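Local coordinates for protein agarase (Pseudoalteromonas fuliginea, PDB 6XJ9) that probably hydrolyses agarose as a glycoside hydrolase of family 50, with an agarase-type carbohydrate-binding-module-like domain near its N terminus, at residues E403-Q408 with V739-Y744; E548-V553 with N557-L562. One frame throughout, in Å; residues are numbered along the deposited sequence.

In the fold
From the N terminus the chain first builds a domain of beta strands, then enters the part that carries helix 397-406, whose end supplies the first half of contact 1. The partner, 739-744, comes 331 residues later, in the loop that leads from strand 709-714 to helix 745-763, so contact 1 closes a very long loop. Contact 2 lies wholly within that loop and is local: it joins the end of helix 537-550 to the short helix 553-560. The two do not cross or touch; their centres are 65 Å apart, on opposite sides of the chain's centre, and the nearest atoms are about 50 Å apart.

Contact 1: E403-Q408 with V739-Y744; sequences ERKYGQ and VTDRPY
Lys405 reaches Asp741 because its CG stands anti to the backbone N (chi1 -174°) and every later bond of the chain is extended, which carries NZ straight out from the helix end. The CG of Asp741 likewise lies anti to its own backbone N, and the carboxylate turns OD2 to meet the ammonium group. The two side chains cross at about a right angle, and Lys405 NZ lies 2.6 Å from Asp741 OD2, a salt bridge that is also a hydrogen bond. Tyr406 gives the same oxygen a second donor: its OH is 2.7 Å from Asp741 OD2, the ring holding the acceptor at its edge, near the ring plane. Ring and carboxylate planes are 74° apart. The approaches to OD2 differ, since the tyrosine hydroxyl takes the syn side and the lysine ammonium group the anti side, each about 20° out of the carboxylate plane. Lys405 CG also lies over the centre of the Tyr406 ring, 3.9 Å above its plane, so the neighbours pack together as they converge on OD2. A water extends the grip to the backbone, accepting from Lys405 NZ at 2.6 Å and donating to Thr740 O at 2.8 Å. The other carboxylate oxygen, OD1, is held by Arg424 in a salt bridge and by Tyr398 through a hydrogen bond, while Val420 and Lys416 of helix 413-428 touch the Tyr406 side chain. Donors on both oxygens should together fix the rotation of the carboxylate and probably stabilise its negative charge. All four touching residues are buried, and the result is a buried charge cluster in which a loop aspartate joins the C-terminal end of helix 397-406 to the segment leading into helix 745-763.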
loop_
_atom_site.group_PDB
_atom_site.type_symbol
_atom_site.label_atom_id
_atom_site.label_comp_id
_atom_site.label_asym_id
_atom_site.label_seq_id
_atom_site.Cartn_x
_atom_site.Cartn_y
_atom_site.Cartn_z
ATOM N N GLU A 403 6.765 -0.461 -27.827
ATOM C CA GLU A 403 6.327 -0.746 -29.183
ATOM C C GLU A 403 5.225 -1.803 -29.157
ATOM O O GLU A 403 4.262 -1.709 -29.915
ATOM C CB GLU A 403 7.498 -1.178 -30.060
ATOM C CG GLU A 403 7.088 -1.376 -31.509
ATOM C CD GLU A 403 8.235 -1.656 -32.460
ATOM O OE1 GLU A 403 9.344 -1.945 -31.979
ATOM O OE2 GLU A 403 8.011 -1.578 -33.680
ATOM N N ARG A 404 5.358 -2.789 -28.257
ATOM C CA ARG A 404 4.315 -3.789 -28.080
ATOM C C ARG A 404 3.021 -3.102 -27.640
ATOM O O ARG A 404 1.934 -3.468 -28.081
ATOM C CB ARG A 404 4.755 -4.858 -27.071
ATOM C CG ARG A 404 5.684 -5.922 -27.644
ATOM C CD ARG A 404 5.793 -7.156 -26.758
ATOM N NE ARG A 404 6.908 -6.982 -25.857
ATOM C CZ ARG A 404 7.913 -7.831 -25.643
ATOM N NH1 ARG A 404 7.965 -9.015 -26.235
ATOM N NH2 ARG A 404 8.862 -7.482 -24.793
ATOM N N LYS A 405 3.157 -2.086 -26.782
ATOM C CA LYS A 405 2.022 -1.505 -26.084
ATOM C C LYS A 405 1.354 -0.436 -26.949
ATOM O O LYS A 405 0.128 -0.329 -26.949
ATOM C CB LYS A 405 2.457 -0.902 -24.743
ATOM C CG LYS A 405 1.335 -0.396 -23.849
ATOM C CD LYS A 405 1.866 -0.038 -22.473
ATOM C CE LYS A 405 0.821 0.528 -21.537
ATOM N NZ LYS A 405 1.411 0.771 -20.197
ATOM N N TYR A 406 2.178 0.354 -27.644
ATOM C CA TYR A 406 1.735 1.599 -28.253
ATOM C C TYR A 406 2.032 1.605 -29.748
ATOM O O TYR A 406 1.777 2.593 -30.434
ATOM C CB TYR A 406 2.508 2.782 -27.660
ATOM C CG TYR A 406 2.286 3.069 -26.193
ATOM C CD1 TYR A 406 1.072 3.545 -25.731
ATOM C CD2 TYR A 406 3.313 2.922 -25.271
ATOM C CE1 TYR A 406 0.866 3.826 -24.387
ATOM C CE2 TYR A 406 3.127 3.206 -23.923
ATOM C CZ TYR A 406 1.901 3.666 -23.478
ATOM O OH TYR A 406 1.704 3.951 -22.155
ATOM N N GLY A 407 2.620 0.520 -30.247
ATOM C CA GLY A 407 3.126 0.537 -31.613
ATOM C C GLY A 407 2.309 -0.331 -32.570
ATOM O O GLY A 407 2.769 -0.605 -33.677
ATOM N N GLN A 408 1.118 -0.766 -32.130
ATOM C CA GLN A 408 0.254 -1.623 -32.931
ATOM C C GLN A 408 -0.118 -0.875 -34.203
ATOM O O GLN A 408 -0.382 0.322 -34.151
ATOM C CB GLN A 408 -1.074 -1.916 -32.225
ATOM C CG GLN A 408 -0.939 -2.533 -30.843
ATOM C CD GLN A 408 -0.915 -1.479 -29.762
ATOM O OE1 GLN A 408 -0.324 -0.409 -29.911
ATOM N NE2 GLN A 408 -1.566 -1.781 -28.652
ATOM N N VAL A 739 9.388 -2.050 -15.935
ATOM C CA VAL A 739 9.887 -2.294 -17.277
ATOM C C VAL A 739 8.740 -2.555 -18.265
ATOM O O VAL A 739 8.944 -2.464 -19.474
ATOM C CB VAL A 739 10.880 -3.476 -17.246
ATOM C CG1 VAL A 739 10.205 -4.777 -16.824
ATOM C CG2 VAL A 739 11.610 -3.656 -18.560
ATOM N N THR A 740 7.557 -2.942 -17.776
ATOM C CA THR A 740 6.406 -3.164 -18.650
ATOM C C THR A 740 5.486 -1.932 -18.696
ATOM O O THR A 740 4.323 -2.038 -19.099
ATOM C CB THR A 740 5.613 -4.420 -18.258
ATOM O OG1 THR A 740 5.244 -4.334 -16.881
ATOM C CG2 THR A 740 6.353 -5.715 -18.523
ATOM N N ASP A 741 6.010 -0.760 -18.293
ATOM C CA ASP A 741 5.296 0.508 -18.390
ATOM C C ASP A 741 4.063 0.499 -17.485
ATOM O O ASP A 741 3.067 1.170 -17.773
ATOM C CB ASP A 741 4.998 0.905 -19.844
ATOM C CG ASP A 741 4.492 2.338 -20.019
ATOM O OD1 ASP A 741 5.255 3.278 -19.716
ATOM O OD2 ASP A 741 3.337 2.507 -20.488
ATOM N N ARG A 742 4.162 -0.220 -16.356
ATOM C CA ARG A 742 3.128 -0.130 -15.343
ATOM C C ARG A 742 3.605 0.771 -14.207
ATOM O O ARG A 742 4.519 0.402 -13.472
ATOM C CB ARG A 742 2.775 -1.507 -14.773
ATOM C CG ARG A 742 2.128 -2.451 -15.776
ATOM C CD ARG A 742 1.759 -3.803 -15.179
ATOM N NE ARG A 742 0.658 -4.404 -15.928
ATOM C CZ ARG A 742 0.022 -5.517 -15.592
ATOM N NH1 ARG A 742 0.408 -6.201 -14.530
ATOM N NH2 ARG A 742 -0.982 -5.958 -16.338
ATOM N N PRO A 743 2.952 1.939 -13.990
ATOM C CA PRO A 743 3.230 2.758 -12.812
ATOM C C PRO A 743 3.039 1.945 -11.532
ATOM O O PRO A 743 2.101 1.158 -11.412
ATOM C CB PRO A 743 2.177 3.878 -12.917
ATOM C CG PRO A 743 1.897 3.962 -14.403
ATOM C CD PRO A 743 1.901 2.516 -14.851
ATOM N N TYR A 744 3.967 2.135 -10.591
ATOM C CA TYR A 744 3.845 1.602 -9.242
ATOM C C TYR A 744 2.750 2.376 -8.520
ATOM O O TYR A 744 2.920 3.554 -8.219
ATOM C CB TYR A 744 5.182 1.720 -8.498
ATOM C CG TYR A 744 6.239 0.730 -8.925
ATOM C CD1 TYR A 744 6.204 -0.583 -8.472
ATOM C CD2 TYR A 744 7.278 1.098 -9.767
ATOM C CE1 TYR A 744 7.163 -1.511 -8.859
ATOM C CE2 TYR A 744 8.252 0.187 -10.154
ATOM C CZ TYR A 744 8.195 -1.121 -9.697
ATOM O OH TYR A 744 9.155 -2.026 -10.071
HETATM O O HOH W 1 1.528 -1.738 -19.409
#

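Contact 2: E548-V553 with N557-L562; sequences EKYTDV and NKVWHL
Asn557 N donates to Val553 O at 2.9 Å with an N-H...O angle of 173°, the i+4 to i bond of the first turn of helix 553-560, which follows helix 537-550 after a short break where Thr551 takes positive phi. Across this corner the side-chain contact rests on Tyr550 and Val559, which cross at about a right angle. The Tyr550 ring, with CG anti to the carbonyl carbon (chi1 -74°), leans over to the valine, and Val559 receives it with both methyls: CG2 is 3.7 Å from Tyr550 CE1, while CG1 is 3.6 Å from Tyr550 OH. The methyl CG2 comes at the ring obliquely. Beside the valine, the Trp560 indole also approaches the phenol, its NE1 standing 4.2 Å from Tyr550 OH, beyond bonding distance. What joins these two polar groups is Asp586, whose OD2 is hydrogen-bonded to both, and whose OD1 forms a salt bridge with Lys549. Lys549 CG lies 3.6 Å above the Tyr550 ring plane, toward its rim. At the start of the second helix, Val553 CG1 lies 4.0 Å from Asn557 ND2; the amide's stronger partner is the backbone N of Leu564, bonded to OD1. At the far end His561 leaves the helix with positive phi, and Leu562 N bonds back to Asn557 O, a 6→1 bond consistent with a Schellman-type end. Taken together, these are two consecutive helices, 537-550 and 553-560, joined by a short turn, packed through a tyrosine-valine contact and tied by a shared aspartate to helix 584-609.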
loop_
_atom_site.group_PDB
_atom_site.type_symbol
_atom_site.label_atom_id
_atom_site.label_comp_id
_atom_site.label_asym_id
_atom_site.label_seq_id
_atom_site.Cartn_x
_atom_site.Cartn_y
_atom_site.Cartn_z
ATOM N N GLU A 548 50.260 37.033 -3.272
ATOM C CA GLU A 548 49.472 38.191 -2.891
ATOM C C GLU A 548 49.320 38.232 -1.372
ATOM O O GLU A 548 49.329 39.311 -0.789
ATOM C CB GLU A 548 48.111 38.165 -3.590
ATOM C CG GLU A 548 47.217 39.335 -3.223
ATOM C CD GLU A 548 45.742 39.137 -3.535
ATOM O OE1 GLU A 548 45.278 37.976 -3.526
ATOM O OE2 GLU A 548 45.056 40.142 -3.783
ATOM N N LYS A 549 49.206 37.052 -0.741
ATOM C CA LYS A 549 48.959 36.954 0.692
ATOM C C LYS A 549 50.258 37.082 1.487
ATOM O O LYS A 549 50.251 37.665 2.569
ATOM C CB LYS A 549 48.196 35.673 1.060
ATOM C CG LYS A 549 48.214 35.287 2.538
ATOM C CD LYS A 549 47.061 34.392 2.991
ATOM C CE LYS A 549 47.214 33.893 4.413
ATOM N NZ LYS A 549 46.080 33.034 4.837
ATOM N N TYR A 550 51.358 36.520 0.968
ATOM C CA TYR A 550 52.545 36.319 1.788
ATOM C C TYR A 550 53.709 37.218 1.385
ATOM O O TYR A 550 54.675 37.330 2.142
ATOM C CB TYR A 550 52.968 34.850 1.808
ATOM C CG TYR A 550 52.068 33.988 2.647
ATOM C CD1 TYR A 550 52.068 34.094 4.030
ATOM C CD2 TYR A 550 51.182 33.099 2.056
ATOM C CE1 TYR A 550 51.224 33.317 4.807
ATOM C CE2 TYR A 550 50.335 32.315 2.819
ATOM C CZ TYR A 550 50.358 32.423 4.197
ATOM O OH TYR A 550 49.530 31.653 4.957
ATOM N N THR A 551 53.626 37.827 0.198
ATOM C CA THR A 551 54.672 38.706 -0.308
ATOM C C THR A 551 55.943 37.891 -0.538
ATOM O O THR A 551 56.301 37.620 -1.681
ATOM C CB THR A 551 54.886 39.922 0.608
ATOM O OG1 THR A 551 53.611 40.442 0.995
ATOM C CG2 THR A 551 55.719 41.012 -0.033
ATOM N N ASP A 552 56.600 37.504 0.565
ATOM C CA ASP A 552 57.829 36.725 0.547
ATOM C C ASP A 552 57.502 35.270 0.873
ATOM O O ASP A 552 56.604 35.003 1.669
ATOM C CB ASP A 552 58.835 37.247 1.577
ATOM C CG ASP A 552 59.011 38.757 1.581
ATOM O OD1 ASP A 552 59.249 39.318 0.491
ATOM O OD2 ASP A 552 58.912 39.357 2.676
ATOM N N VAL A 553 58.266 34.346 0.280
ATOM C CA VAL A 553 58.041 32.919 0.453
ATOM C C VAL A 553 58.242 32.544 1.922
ATOM O O VAL A 553 57.541 31.681 2.439
ATOM C CB VAL A 553 58.891 32.076 -0.524
ATOM C CG1 VAL A 553 60.361 31.998 -0.137
ATOM C CG2 VAL A 553 58.316 30.683 -0.750
ATOM N N ASN A 557 56.493 29.588 4.170
ATOM C CA ASN A 557 57.340 28.540 4.727
ATOM C C ASN A 557 57.062 28.382 6.218
ATOM O O ASN A 557 57.094 27.267 6.740
ATOM C CB ASN A 557 58.830 28.829 4.535
ATOM C CG ASN A 557 59.361 28.461 3.165
ATOM O OD1 ASN A 557 58.891 27.512 2.533
ATOM N ND2 ASN A 557 60.351 29.208 2.703
ATOM N N LYS A 558 56.796 29.513 6.887
ATOM C CA LYS A 558 56.510 29.525 8.312
ATOM C C LYS A 558 55.149 28.880 8.564
ATOM O O LYS A 558 55.009 28.031 9.440
ATOM C CB LYS A 558 56.525 30.956 8.858
ATOM C CG LYS A 558 57.892 31.623 8.928
ATOM C CD LYS A 558 57.863 33.000 9.568
ATOM C CE LYS A 558 57.749 32.956 11.078
ATOM N NZ LYS A 558 57.896 34.305 11.674
ATOM N N VAL A 559 54.146 29.291 7.782
ATOM C CA VAL A 559 52.781 28.869 8.051
ATOM C C VAL A 559 52.626 27.398 7.668
ATOM O O VAL A 559 52.096 26.615 8.450
ATOM C CB VAL A 559 51.741 29.799 7.386
ATOM C CG1 VAL A 559 50.310 29.347 7.654
ATOM C CG2 VAL A 559 51.911 31.238 7.849
ATOM N N TRP A 560 53.167 27.023 6.501
ATOM C CA TRP A 560 52.987 25.699 5.921
ATOM C C TRP A 560 54.001 24.694 6.481
ATOM O O TRP A 560 53.875 23.493 6.227
ATOM C CB TRP A 560 53.053 25.767 4.383
ATOM C CG TRP A 560 51.914 26.461 3.687
ATOM C CD1 TRP A 560 51.081 27.417 4.196
ATOM C CD2 TRP A 560 51.498 26.265 2.318
ATOM N NE1 TRP A 560 50.175 27.823 3.248
ATOM C CE2 TRP A 560 50.414 27.140 2.082
ATOM C CE3 TRP A 560 51.930 25.439 1.274
ATOM C CZ2 TRP A 560 49.755 27.195 0.850
ATOM C CZ3 TRP A 560 51.295 25.509 0.050
ATOM C CH2 TRP A 560 50.218 26.373 -0.154
ATOM N N HIS A 561 54.979 25.199 7.249
ATOM C CA HIS A 561 56.075 24.430 7.826
ATOM C C HIS A 561 56.914 23.784 6.725
ATOM O O HIS A 561 57.164 22.584 6.752
ATOM C CB HIS A 561 55.583 23.430 8.884
ATOM C CG HIS A 561 56.609 23.089 9.914
ATOM N ND1 HIS A 561 57.205 24.050 10.713
ATOM C CD2 HIS A 561 57.138 21.904 10.292
ATOM C CE1 HIS A 561 58.060 23.472 11.533
ATOM N NE2 HIS A 561 58.040 22.156 11.292
ATOM N N LEU A 562 57.334 24.606 5.760
ATOM C CA LEU A 562 58.159 24.155 4.655
ATOM C C LEU A 562 59.461 24.948 4.644
ATOM O O LEU A 562 59.653 25.845 5.460
ATOM C CB LEU A 562 57.380 24.333 3.348
ATOM C CG LEU A 562 56.140 23.448 3.216
ATOM C CD1 LEU A 562 55.346 23.799 1.968
ATOM C CD2 LEU A 562 56.523 21.977 3.226
#